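PDB 3ORF: dihydropteridine reductase from Dictyostelium discoideum, which catalyses the NADH- or NADPH-dependent reduction of quinonoid dihydropteridine to tetrahydropteridine, a step that probably supplies tetrahydrobiopterin, and acts as a homodimer. Local coordinates for residues A[90-94]-A[140-144]; A[185-191]-A[234-240]; A[97-103]-A[153-158]. All coordinates share one frame; numbering follows the deposited sequence.

Contact 1: residues A[90-94]-A[140-144]; sequences TFVCA and FVLTG. With NAD (nicotinamide-adenine-dinucleotide), chain E.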
loop_
_atom_site.group_PDB
_atom_site.type_symbol
_atom_site.label_atom_id
_atom_site.label_comp_id
_atom_site.label_asym_id
_atom_site.label_seq_id
_atom_site.Cartn_x
_atom_site.Cartn_y
_atom_site.Cartn_z
ATOM N N THR A 90 -18.675 16.989 2.369
ATOM C CA THR A 90 -18.278 15.900 1.555
ATOM C C THR A 90 -16.830 16.116 1.081
ATOM O O THR A 90 -16.473 17.205 0.585
ATOM C CB THR A 90 -19.144 15.793 0.329
ATOM O OG1 THR A 90 -20.459 15.382 0.712
ATOM C CG2 THR A 90 -18.532 14.782 -0.641
ATOM N N PHE A 91 -16.001 15.083 1.265
ATOM C CA PHE A 91 -14.635 15.094 0.752
ATOM C C PHE A 91 -14.496 13.971 -0.258
ATOM O O PHE A 91 -14.999 12.855 -0.014
ATOM C CB PHE A 91 -13.611 14.903 1.875
ATOM C CG PHE A 91 -12.233 14.626 1.351
ATOM C CD1 PHE A 91 -11.384 15.680 0.999
ATOM C CD2 PHE A 91 -11.813 13.301 1.087
ATOM C CE1 PHE A 91 -10.134 15.431 0.405
ATOM C CE2 PHE A 91 -10.544 13.044 0.541
ATOM C CZ PHE A 91 -9.696 14.152 0.202
ATOM N N VAL A 92 -13.879 14.221 -1.402
ATOM C CA VAL A 92 -13.695 13.137 -2.418
ATOM C C VAL A 92 -12.272 13.137 -2.886
ATOM O O VAL A 92 -11.747 14.182 -3.265
ATOM C CB VAL A 92 -14.562 13.364 -3.651
ATOM C CG1 VAL A 92 -14.278 12.239 -4.735
ATOM C CG2 VAL A 92 -16.039 13.365 -3.267
ATOM N N CYS A 93 -11.584 12.009 -2.826
ATOM C CA CYS A 93 -10.285 12.019 -3.478
ATOM C C CYS A 93 -10.384 11.409 -4.859
ATOM O O CYS A 93 -10.731 10.200 -5.045
ATOM C CB CYS A 93 -9.246 11.281 -2.648
ATOM S SG CYS A 93 -7.635 10.990 -3.463
ATOM N N ALA A 94 -10.137 12.240 -5.864
ATOM C CA ALA A 94 -10.180 11.734 -7.220
ATOM C C ALA A 94 -8.814 11.787 -7.818
ATOM O O ALA A 94 -8.686 11.695 -9.011
ATOM C CB ALA A 94 -11.158 12.530 -8.092
ATOM N N PHE A 140 -16.958 10.922 3.326
ATOM C CA PHE A 140 -15.566 10.900 2.967
ATOM C C PHE A 140 -15.312 9.780 1.955
ATOM O O PHE A 140 -15.457 8.589 2.286
ATOM C CB PHE A 140 -14.761 10.643 4.235
ATOM C CG PHE A 140 -13.304 10.492 4.003
ATOM C CD1 PHE A 140 -12.451 11.589 4.150
ATOM C CD2 PHE A 140 -12.772 9.260 3.677
ATOM C CE1 PHE A 140 -11.070 11.430 3.976
ATOM C CE2 PHE A 140 -11.425 9.117 3.485
ATOM C CZ PHE A 140 -10.577 10.205 3.618
ATOM N N VAL A 141 -14.916 10.124 0.740
ATOM C CA VAL A 141 -14.798 9.082 -0.267
ATOM C C VAL A 141 -13.468 9.009 -0.910
ATOM O O VAL A 141 -13.055 9.997 -1.446
ATOM C CB VAL A 141 -15.859 9.262 -1.363
ATOM C CG1 VAL A 141 -15.722 8.178 -2.470
ATOM C CG2 VAL A 141 -17.242 9.124 -0.712
ATOM N N LEU A 142 -12.814 7.816 -0.908
ATOM C CA LEU A 142 -11.621 7.618 -1.721
ATOM C C LEU A 142 -11.944 6.793 -2.975
ATOM O O LEU A 142 -12.768 5.866 -2.934
ATOM C CB LEU A 142 -10.520 6.912 -0.902
ATOM C CG LEU A 142 -10.081 7.559 0.414
ATOM C CD1 LEU A 142 -8.835 6.871 1.060
ATOM C CD2 LEU A 142 -9.736 9.015 0.056
ATOM N N THR A 143 -11.265 7.099 -4.084
ATOM C CA THR A 143 -11.291 6.269 -5.306
ATOM C C THR A 143 -10.308 5.071 -5.192
ATOM O O THR A 143 -9.051 5.253 -5.107
ATOM C CB THR A 143 -10.995 7.096 -6.540
ATOM O OG1 THR A 143 -11.919 8.231 -6.543
ATOM C CG2 THR A 143 -11.324 6.256 -7.786
ATOM N N GLY A 144 -10.874 3.848 -5.179
ATOM C CA GLY A 144 -10.025 2.650 -5.089
ATOM C C GLY A 144 -9.915 2.051 -6.488
ATOM O O GLY A 144 -9.940 2.793 -7.507
HETATM P PA NAD E . -6.702 12.128 -14.249
HETATM O O1A NAD E . -5.285 11.796 -14.550
HETATM O O2A NAD E . -7.493 13.002 -15.159
HETATM O O5B NAD E . -6.681 12.985 -12.848
HETATM C C5B NAD E . -6.027 12.688 -11.669
HETATM C C4B NAD E . -5.765 14.040 -10.981
HETATM O O4B NAD E . -5.039 13.732 -9.755
HETATM C C3B NAD E . -4.783 14.877 -11.843
HETATM O O3B NAD E . -5.180 16.228 -11.790
HETATM C C2B NAD E . -3.479 14.849 -11.071
HETATM O O2B NAD E . -2.769 16.092 -11.197
HETATM C C1B NAD E . -4.001 14.701 -9.627
HETATM N N9A NAD E . -3.049 14.064 -8.676
HETATM C C8A NAD E . -2.231 13.021 -8.975
HETATM N N7A NAD E . -1.579 12.702 -7.846
HETATM C C5A NAD E . -1.947 13.557 -6.842
HETATM C C6A NAD E . -1.602 13.719 -5.465
HETATM N N6A NAD E . -0.638 12.963 -4.883
HETATM N N1A NAD E . -2.213 14.691 -4.728
HETATM C C2A NAD E . -3.105 15.493 -5.297
HETATM N N3A NAD E . -3.447 15.357 -6.595
HETATM C C4A NAD E . -2.877 14.429 -7.395
HETATM O O3 NAD E . -7.385 10.743 -13.942
HETATM P PN NAD E . -8.870 10.349 -13.934
HETATM O O1N NAD E . -9.049 9.657 -15.250
HETATM O O2N NAD E . -9.786 11.453 -13.426
HETATM O O5D NAD E . -8.962 9.180 -12.811
HETATM C C5D NAD E . -9.413 9.425 -11.473
HETATM C C4D NAD E . -9.180 8.182 -10.592
HETATM O O4D NAD E . -9.608 6.990 -11.304
HETATM C C3D NAD E . -7.734 7.892 -10.169
HETATM O O3D NAD E . -7.764 7.717 -8.709
HETATM C C2D NAD E . -7.390 6.559 -10.848
HETATM O O2D NAD E . -6.448 5.889 -9.995
HETATM C C1D NAD E . -8.792 5.921 -10.732
HETATM N N1N NAD E . -9.331 4.565 -11.206
HETATM C C2N NAD E . -9.791 4.270 -12.565
HETATM C C3N NAD E . -10.289 2.947 -12.830
HETATM C C7N NAD E . -10.826 2.486 -14.213
HETATM O O7N NAD E . -10.490 1.375 -14.666
HETATM N N7N NAD E . -11.700 3.338 -14.789
HETATM C C4N NAD E . -10.355 1.983 -11.795
HETATM C C5N NAD E . -9.941 2.297 -10.495
HETATM C C6N NAD E . -9.441 3.558 -10.214
#
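The carbonyl of C93 takes two hydrogen bonds from one residue, T143, whose hydroxyl OG1 reaches C93 O at 2.7 Å while its backbone N gives a longer bond of 3.3 Å to the same oxygen. Both donors lie in the carbonyl plane. T143 achieves this with OG1 anti to its own carbonyl carbon (chi1 -53°), which turns the hydroxyl across to the neighbouring strand and sends CG2 to the nicotinamide ribose, 3.9 Å from NAD C1D. A valine here would probably leave C93 O with only the longer amide bond from this strand, so that the strand ends beside the ribose would be less firmly tied. Behind this point the pairing is regular: V141 N donates to F91 O and V141 O accepts from C93 N, each at 2.8 Å. These are the central parallel strands of the Rossmann fold of short-chain dehydrogenases, linked through helix 108-133, and the cofactor lies at their C-terminal ends. On the face covered by helices 108-133 and 156-172, F91 and F140 lie side by side, their planes 21° apart but offset until little of one ring lies over the other; CD2 of F91 meets CE1 of F140 at 3.5 Å. L142 sends CD2 to the edge of the F91 ring and, at 3.6 Å, against C93 CB. V92 and V141 occupy the other face, where V141 also packs on I188 of the next strand.

Contact 2: residues A[185-191]-A[234-240]; sequences SLGILPV and GSLVKFE. With NAD (nicotinamide-adenine-dinucleotide), chain E.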
loop_
_atom_site.group_PDB
_atom_site.type_symbol
_atom_site.label_atom_id
_atom_site.label_comp_id
_atom_site.label_asym_id
_atom_site.label_seq_id
_atom_site.Cartn_x
_atom_site.Cartn_y
_atom_site.Cartn_z
ATOM N N SER A 185 -16.951 6.693 5.776
ATOM C CA SER A 185 -15.788 6.482 4.887
ATOM C C SER A 185 -16.194 5.377 3.865
ATOM O O SER A 185 -16.607 4.277 4.293
ATOM C CB SER A 185 -14.635 5.992 5.747
ATOM O OG SER A 185 -13.484 5.572 5.011
ATOM N N LEU A 186 -16.110 5.692 2.552
ATOM C CA LEU A 186 -16.421 4.779 1.441
ATOM C C LEU A 186 -15.286 4.781 0.408
ATOM O O LEU A 186 -14.517 5.744 0.279
ATOM C CB LEU A 186 -17.714 5.243 0.709
ATOM C CG LEU A 186 -18.940 5.277 1.617
ATOM C CD1 LEU A 186 -20.096 5.850 0.901
ATOM C CD2 LEU A 186 -19.220 3.860 2.212
ATOM N N GLY A 187 -15.207 3.703 -0.355
ATOM C CA GLY A 187 -14.362 3.635 -1.495
ATOM C C GLY A 187 -15.307 3.478 -2.668
ATOM O O GLY A 187 -16.319 2.759 -2.550
ATOM N N ILE A 188 -15.013 4.143 -3.798
ATOM C CA ILE A 188 -15.740 3.846 -5.048
ATOM C C ILE A 188 -14.738 3.170 -5.922
ATOM O O ILE A 188 -13.570 3.602 -5.983
ATOM C CB ILE A 188 -16.332 5.102 -5.741
ATOM C CG1 ILE A 188 -15.265 6.152 -5.952
ATOM C CG2 ILE A 188 -17.556 5.621 -4.952
ATOM C CD1 ILE A 188 -15.799 7.434 -6.536
ATOM N N LEU A 189 -15.156 2.042 -6.516
ATOM C CA LEU A 189 -14.233 1.110 -7.145
ATOM C C LEU A 189 -14.780 0.875 -8.558
ATOM O O LEU A 189 -15.522 -0.056 -8.795
ATOM C CB LEU A 189 -14.132 -0.250 -6.376
ATOM C CG LEU A 189 -13.068 -0.530 -5.295
ATOM C CD1 LEU A 189 -13.262 0.455 -4.148
ATOM C CD2 LEU A 189 -13.261 -1.963 -4.823
ATOM N N PRO A 190 -14.368 1.710 -9.500
ATOM C CA PRO A 190 -14.844 1.525 -10.885
ATOM C C PRO A 190 -14.196 0.317 -11.590
ATOM O O PRO A 190 -13.008 0.012 -11.323
ATOM C CB PRO A 190 -14.455 2.844 -11.590
ATOM C CG PRO A 190 -13.380 3.523 -10.673
ATOM C CD PRO A 190 -13.359 2.768 -9.324
ATOM N N VAL A 191 -15.012 -0.427 -12.364
ATOM C CA VAL A 191 -14.503 -1.363 -13.369
ATOM C C VAL A 191 -13.868 -0.527 -14.520
ATOM O O VAL A 191 -12.666 -0.605 -14.760
ATOM C CB VAL A 191 -15.626 -2.305 -13.812
ATOM C CG1 VAL A 191 -15.151 -3.301 -14.918
ATOM C CG2 VAL A 191 -16.078 -3.074 -12.574
ATOM N N GLY A 234 -17.368 2.133 5.630
ATOM C CA GLY A 234 -16.274 1.286 5.231
ATOM C C GLY A 234 -16.476 0.419 3.996
ATOM O O GLY A 234 -15.539 -0.333 3.659
ATOM N N SER A 235 -17.674 0.398 3.396
ATOM C CA SER A 235 -17.875 -0.443 2.176
ATOM C C SER A 235 -16.971 0.010 1.052
ATOM O O SER A 235 -16.767 1.243 0.802
ATOM C CB SER A 235 -19.291 -0.267 1.640
ATOM O OG SER A 235 -20.176 -0.729 2.641
ATOM N N LEU A 236 -16.494 -0.954 0.298
ATOM C CA LEU A 236 -15.872 -0.648 -0.994
ATOM C C LEU A 236 -17.000 -0.803 -1.982
ATOM O O LEU A 236 -17.562 -1.904 -2.105
ATOM C CB LEU A 236 -14.806 -1.723 -1.280
ATOM C CG LEU A 236 -13.722 -1.750 -0.216
ATOM C CD1 LEU A 236 -12.605 -2.791 -0.569
ATOM C CD2 LEU A 236 -13.046 -0.302 -0.008
ATOM N N VAL A 237 -17.343 0.254 -2.707
ATOM C CA VAL A 237 -18.478 0.172 -3.597
ATOM C C VAL A 237 -18.039 0.020 -5.072
ATOM O O VAL A 237 -17.575 1.007 -5.717
ATOM C CB VAL A 237 -19.423 1.442 -3.449
ATOM C CG1 VAL A 237 -20.770 1.242 -4.229
ATOM C CG2 VAL A 237 -19.654 1.754 -2.016
ATOM N N LYS A 238 -18.209 -1.208 -5.590
ATOM C CA LYS A 238 -17.880 -1.537 -6.977
ATOM C C LYS A 238 -18.984 -1.036 -7.907
ATOM O O LYS A 238 -20.155 -1.122 -7.570
ATOM C CB LYS A 238 -17.724 -3.054 -7.131
ATOM C CG LYS A 238 -17.160 -3.538 -8.488
ATOM C CD LYS A 238 -17.196 -5.025 -8.512
ATOM C CE LYS A 238 -16.914 -5.579 -9.935
ATOM N NZ LYS A 238 -17.471 -6.955 -10.002
ATOM N N PHE A 239 -18.631 -0.522 -9.075
ATOM C CA PHE A 239 -19.665 -0.159 -10.039
ATOM C C PHE A 239 -19.158 -0.438 -11.466
ATOM O O PHE A 239 -18.019 -0.194 -11.757
ATOM C CB PHE A 239 -20.140 1.326 -9.878
ATOM C CG PHE A 239 -19.051 2.390 -10.023
ATOM C CD1 PHE A 239 -18.887 3.072 -11.223
ATOM C CD2 PHE A 239 -18.223 2.717 -8.973
ATOM C CE1 PHE A 239 -17.956 4.069 -11.350
ATOM C CE2 PHE A 239 -17.244 3.739 -9.078
ATOM C CZ PHE A 239 -17.118 4.408 -10.259
ATOM N N GLU A 240 -20.053 -0.921 -12.313
ATOM C CA GLU A 240 -19.769 -1.329 -13.646
ATOM C C GLU A 240 -21.014 -0.998 -14.477
ATOM O O GLU A 240 -22.142 -1.107 -14.003
ATOM C CB GLU A 240 -19.531 -2.850 -13.710
ATOM C CG GLU A 240 -18.839 -3.314 -15.058
ATOM C CD GLU A 240 -18.453 -4.842 -15.073
ATOM O OE1 GLU A 240 -18.692 -5.582 -14.064
ATOM O OE2 GLU A 240 -17.927 -5.298 -16.127
HETATM P PA NAD E . -6.702 12.128 -14.249
HETATM O O1A NAD E . -5.285 11.796 -14.550
HETATM O O2A NAD E . -7.493 13.002 -15.159
HETATM O O5B NAD E . -6.681 12.985 -12.848
HETATM C C5B NAD E . -6.027 12.688 -11.669
HETATM C C4B NAD E . -5.765 14.040 -10.981
HETATM O O4B NAD E . -5.039 13.732 -9.755
HETATM C C3B NAD E . -4.783 14.877 -11.843
HETATM O O3B NAD E . -5.180 16.228 -11.790
HETATM C C2B NAD E . -3.479 14.849 -11.071
HETATM O O2B NAD E . -2.769 16.092 -11.197
HETATM C C1B NAD E . -4.001 14.701 -9.627
HETATM N N9A NAD E . -3.049 14.064 -8.676
HETATM C C8A NAD E . -2.231 13.021 -8.975
HETATM N N7A NAD E . -1.579 12.702 -7.846
HETATM C C5A NAD E . -1.947 13.557 -6.842
HETATM C C6A NAD E . -1.602 13.719 -5.465
HETATM N N6A NAD E . -0.638 12.963 -4.883
HETATM N N1A NAD E . -2.213 14.691 -4.728
HETATM C C2A NAD E . -3.105 15.493 -5.297
HETATM N N3A NAD E . -3.447 15.357 -6.595
HETATM C C4A NAD E . -2.877 14.429 -7.395
HETATM O O3 NAD E . -7.385 10.743 -13.942
HETATM P PN NAD E . -8.870 10.349 -13.934
HETATM O O1N NAD E . -9.049 9.657 -15.250
HETATM O O2N NAD E . -9.786 11.453 -13.426
HETATM O O5D NAD E . -8.962 9.180 -12.811
HETATM C C5D NAD E . -9.413 9.425 -11.473
HETATM C C4D NAD E . -9.180 8.182 -10.592
HETATM O O4D NAD E . -9.608 6.990 -11.304
HETATM C C3D NAD E . -7.734 7.892 -10.169
HETATM O O3D NAD E . -7.764 7.717 -8.709
HETATM C C2D NAD E . -7.390 6.559 -10.848
HETATM O O2D NAD E . -6.448 5.889 -9.995
HETATM C C1D NAD E . -8.792 5.921 -10.732
HETATM N N1N NAD E . -9.331 4.565 -11.206
HETATM C C2N NAD E . -9.791 4.270 -12.565
HETATM C C3N NAD E . -10.289 2.947 -12.830
HETATM C C7N NAD E . -10.826 2.486 -14.213
HETATM O O7N NAD E . -10.490 1.375 -14.666
HETATM N N7N NAD E . -11.700 3.338 -14.789
HETATM C C4N NAD E . -10.355 1.983 -11.795
HETATM C C5N NAD E . -9.941 2.297 -10.495
HETATM C C6N NAD E . -9.441 3.558 -10.214
#
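P190 lies over one face of the F239 ring, its CA 3.7 Å above the plane and displaced toward the rim, while I188 CB and the carbonyl oxygen of V237 sit at the ring's edge. The ring comes nearest to the proline through CZ, 3.4 Å from P190 CB. F239 also stacks with W248, on the antiparallel strand beyond. The two segments are neighbouring parallel strands of the Rossmann sheet, 184-190 and 236-242, crossing at -24°, and helix 213-225 of the connection between them covers I188 and F239 through V216. What lays the ring against the partner strand is the first torsion of F239: CG stands between the backbone N and the carbonyl carbon (chi1 59°), and the ring leans back over P190. The proline in turn faces the cofactor, with CG 3.6 Å from NAD C4N, the nicotinamide carbon that exchanges hydride. F239 and P190 thus form two successive layers behind the nicotinamide.

On the other face L189 crosses L236, both of its methyls reaching L236 CB, and helix 156-172 covers the pair through H166 and I169. G187, lacking a side chain, lies beside L236, whose CD2 would press tightly on any CB there. Six backbone hydrogen bonds join the two segments, from G234 N to S185 O at one end to V191 N and F239 O at the other. Beyond the last of them V191 packs on the aliphatic chain of E240, its CB 3.6 Å from E240 CG.

Contact 3: residues A[97-103]-A[153-158]; sequences GWSGGNA and SGMIAY. With NAD (nicotinamide-adenine-dinucleotide), chain E.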
loop_
_atom_site.group_PDB
_atom_site.type_symbol
_atom_site.label_atom_id
_atom_site.label_comp_id
_atom_site.label_asym_id
_atom_site.label_seq_id
_atom_site.Cartn_x
_atom_site.Cartn_y
_atom_site.Cartn_z
ATOM N N GLY A 97 -3.498 7.809 -10.577
ATOM C CA GLY A 97 -2.884 7.600 -11.897
ATOM C C GLY A 97 -2.834 6.099 -12.110
ATOM O O GLY A 97 -2.898 5.325 -11.143
ATOM N N TRP A 98 -2.651 5.694 -13.364
ATOM C CA TRP A 98 -2.359 4.313 -13.702
ATOM C C TRP A 98 -1.013 4.116 -14.425
ATOM O O TRP A 98 -0.647 4.878 -15.294
ATOM C CB TRP A 98 -3.534 3.701 -14.525
ATOM C CG TRP A 98 -3.287 2.198 -14.774
ATOM C CD1 TRP A 98 -3.632 1.176 -13.941
ATOM C CD2 TRP A 98 -2.594 1.601 -15.875
ATOM N NE1 TRP A 98 -3.240 -0.024 -14.478
ATOM C CE2 TRP A 98 -2.604 0.216 -15.670
ATOM C CE3 TRP A 98 -1.995 2.106 -17.029
ATOM C CZ2 TRP A 98 -2.005 -0.679 -16.554
ATOM C CZ3 TRP A 98 -1.430 1.212 -17.945
ATOM C CH2 TRP A 98 -1.406 -0.154 -17.688
ATOM N N SER A 99 -0.289 3.082 -14.074
ATOM C CA SER A 99 0.909 2.678 -14.826
ATOM C C SER A 99 0.967 1.188 -14.728
ATOM O O SER A 99 0.598 0.669 -13.667
ATOM C CB SER A 99 2.196 3.175 -14.144
ATOM O OG SER A 99 2.566 4.457 -14.612
ATOM N N GLY A 100 1.500 0.522 -15.780
ATOM C CA GLY A 100 1.571 -0.928 -15.869
ATOM C C GLY A 100 2.897 -1.509 -15.438
ATOM O O GLY A 100 3.830 -0.811 -15.101
ATOM N N GLY A 101 2.953 -2.827 -15.423
ATOM C CA GLY A 101 4.184 -3.550 -15.393
ATOM C C GLY A 101 4.205 -4.581 -14.312
ATOM O O GLY A 101 3.780 -4.308 -13.176
ATOM N N ASN A 102 4.738 -5.750 -14.670
ATOM C CA ASN A 102 5.033 -6.793 -13.729
ATOM C C ASN A 102 6.443 -6.615 -13.160
ATOM O O ASN A 102 7.122 -5.604 -13.394
ATOM C CB ASN A 102 4.811 -8.201 -14.323
ATOM C CG ASN A 102 5.901 -8.610 -15.253
ATOM O OD1 ASN A 102 6.727 -7.799 -15.638
ATOM N ND2 ASN A 102 5.929 -9.898 -15.620
ATOM N N ALA A 103 6.886 -7.580 -12.382
ATOM C CA ALA A 103 8.053 -7.314 -11.552
ATOM C C ALA A 103 9.356 -7.382 -12.331
ATOM O O ALA A 103 10.380 -6.844 -11.888
ATOM C CB ALA A 103 8.092 -8.227 -10.351
ATOM N N SER A 153 -1.176 -9.001 -11.202
ATOM C CA SER A 153 0.117 -9.414 -11.745
ATOM C C SER A 153 0.720 -8.577 -12.855
ATOM O O SER A 153 1.923 -8.353 -12.850
ATOM C CB SER A 153 0.022 -10.833 -12.222
ATOM O OG SER A 153 -0.038 -11.610 -11.039
ATOM N N GLY A 154 -0.073 -8.140 -13.819
ATOM C CA GLY A 154 0.478 -7.284 -14.856
ATOM C C GLY A 154 0.622 -5.831 -14.507
ATOM O O GLY A 154 0.960 -5.047 -15.384
ATOM N N MET A 155 0.308 -5.432 -13.253
ATOM C CA MET A 155 0.297 -4.018 -12.868
ATOM C C MET A 155 0.376 -3.958 -11.342
ATOM O O MET A 155 -0.474 -3.419 -10.624
ATOM C CB MET A 155 -0.961 -3.313 -13.362
ATOM C CG MET A 155 -2.243 -3.994 -12.970
ATOM S SD MET A 155 -3.717 -3.195 -13.686
ATOM C CE MET A 155 -4.013 -4.137 -15.183
ATOM N N ILE A 156 1.485 -4.509 -10.887
ATOM C CA ILE A 156 1.706 -4.794 -9.518
ATOM C C ILE A 156 1.723 -3.502 -8.669
ATOM O O ILE A 156 1.289 -3.491 -7.523
ATOM C CB ILE A 156 3.079 -5.547 -9.427
ATOM C CG1 ILE A 156 2.938 -6.943 -10.028
ATOM C CG2 ILE A 156 3.571 -5.634 -7.980
ATOM C CD1 ILE A 156 4.149 -7.806 -9.820
ATOM N N ALA A 157 2.273 -2.434 -9.212
ATOM C CA ALA A 157 2.426 -1.243 -8.390
ATOM C C ALA A 157 1.099 -0.525 -8.223
ATOM O O ALA A 157 0.713 -0.038 -7.111
ATOM C CB ALA A 157 3.464 -0.329 -9.024
ATOM N N TYR A 158 0.346 -0.502 -9.296
ATOM C CA TYR A 158 -1.028 0.064 -9.242
ATOM C C TYR A 158 -1.868 -0.786 -8.301
ATOM O O TYR A 158 -2.626 -0.242 -7.471
ATOM C CB TYR A 158 -1.635 0.078 -10.655
ATOM C CG TYR A 158 -3.099 0.501 -10.749
ATOM C CD1 TYR A 158 -3.455 1.841 -10.595
ATOM C CD2 TYR A 158 -4.094 -0.440 -11.018
ATOM C CE1 TYR A 158 -4.745 2.251 -10.722
ATOM C CE2 TYR A 158 -5.472 -0.030 -11.128
ATOM C CZ TYR A 158 -5.752 1.285 -10.996
ATOM O OH TYR A 158 -7.007 1.703 -11.109
HETATM P PA NAD E . -6.702 12.128 -14.249
HETATM O O1A NAD E . -5.285 11.796 -14.550
HETATM O O2A NAD E . -7.493 13.002 -15.159
HETATM O O5B NAD E . -6.681 12.985 -12.848
HETATM C C5B NAD E . -6.027 12.688 -11.669
HETATM C C4B NAD E . -5.765 14.040 -10.981
HETATM O O4B NAD E . -5.039 13.732 -9.755
HETATM C C3B NAD E . -4.783 14.877 -11.843
HETATM O O3B NAD E . -5.180 16.228 -11.790
HETATM C C2B NAD E . -3.479 14.849 -11.071
HETATM O O2B NAD E . -2.769 16.092 -11.197
HETATM C C1B NAD E . -4.001 14.701 -9.627
HETATM N N9A NAD E . -3.049 14.064 -8.676
HETATM C C8A NAD E . -2.231 13.021 -8.975
HETATM N N7A NAD E . -1.579 12.702 -7.846
HETATM C C5A NAD E . -1.947 13.557 -6.842
HETATM C C6A NAD E . -1.602 13.719 -5.465
HETATM N N6A NAD E . -0.638 12.963 -4.883
HETATM N N1A NAD E . -2.213 14.691 -4.728
HETATM C C2A NAD E . -3.105 15.493 -5.297
HETATM N N3A NAD E . -3.447 15.357 -6.595
HETATM C C4A NAD E . -2.877 14.429 -7.395
HETATM O O3 NAD E . -7.385 10.743 -13.942
HETATM P PN NAD E . -8.870 10.349 -13.934
HETATM O O1N NAD E . -9.049 9.657 -15.250
HETATM O O2N NAD E . -9.786 11.453 -13.426
HETATM O O5D NAD E . -8.962 9.180 -12.811
HETATM C C5D NAD E . -9.413 9.425 -11.473
HETATM C C4D NAD E . -9.180 8.182 -10.592
HETATM O O4D NAD E . -9.608 6.990 -11.304
HETATM C C3D NAD E . -7.734 7.892 -10.169
HETATM O O3D NAD E . -7.764 7.717 -8.709
HETATM C C2D NAD E . -7.390 6.559 -10.848
HETATM O O2D NAD E . -6.448 5.889 -9.995
HETATM C C1D NAD E . -8.792 5.921 -10.732
HETATM N N1N NAD E . -9.331 4.565 -11.206
HETATM C C2N NAD E . -9.791 4.270 -12.565
HETATM C C3N NAD E . -10.289 2.947 -12.830
HETATM C C7N NAD E . -10.826 2.486 -14.213
HETATM O O7N NAD E . -10.490 1.375 -14.666
HETATM N N7N NAD E . -11.700 3.338 -14.789
HETATM C C4N NAD E . -10.355 1.983 -11.795
HETATM C C5N NAD E . -9.941 2.297 -10.495
HETATM C C6N NAD E . -9.441 3.558 -10.214
HETATM O O HOH W 1 1.363 -1.117 -11.836
HETATM O O HOH W 2 3.832 -2.131 -11.739
#
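W98 points the edge of its five-membered ring at the face of Y158, a T-shaped pair with planes at 70° and CD1 of W98 3.2 Å above the centre of the tyrosine ring. With CG anti to the backbone N (chi1 -175°), the indole extends across to the helix start and brings NE1 to M155 SD at 3.3 Å, a weak but nearly straight hydrogen bond. The sulfur sits at the indole edge, a Met-aromatic contact, and G100 N lies over one indole face, toward its rim. Y158 is the predicted proton acceptor of this short-chain dehydrogenase/reductase enzyme, and its OH lies 3.1 Å from NAD C5N; the indole packs on the ring whose hydroxyl reaches the nicotinamide. M155 occupies the N-cap position of helix 156-172, and loop 97-103 meets the first turn there. G101 takes part through both its polar atoms: its N donates to G154 O at 3.0 Å and its O accepts from I156 N at 3.2 Å. Two waters extend this, one joining S99 O to Y158 N and the other G101 O to A157 N. Outermost, N102 ND2 bonds to N176 O and S153 OG to D171 O, both acceptors on the second subunit.

In the fold
Contacts 1 and 2 belong to one sheet: strand 138-143 pairs with strand 184-190 through two probable hydrogen bonds, L142 N to L186 O (2.9 Å) and G144 N to I188 O (2.8 Å), and their centres are about 10 Å apart. Contact 3 stands off the sheet, its centre about 22 Å from that of contact 1 and about 20 Å from that of contact 2. All three converge on NAD: contact 1 meets the ribose, contact 2 covers one face of the nicotinamide with P190, and contact 3 brings the Y158 hydroxyl over the opposite face; the Y158 side chain is about 7 Å from those of both T143 and P190. Contacts 1 and 3 interlace along the chain; contact 2 follows both.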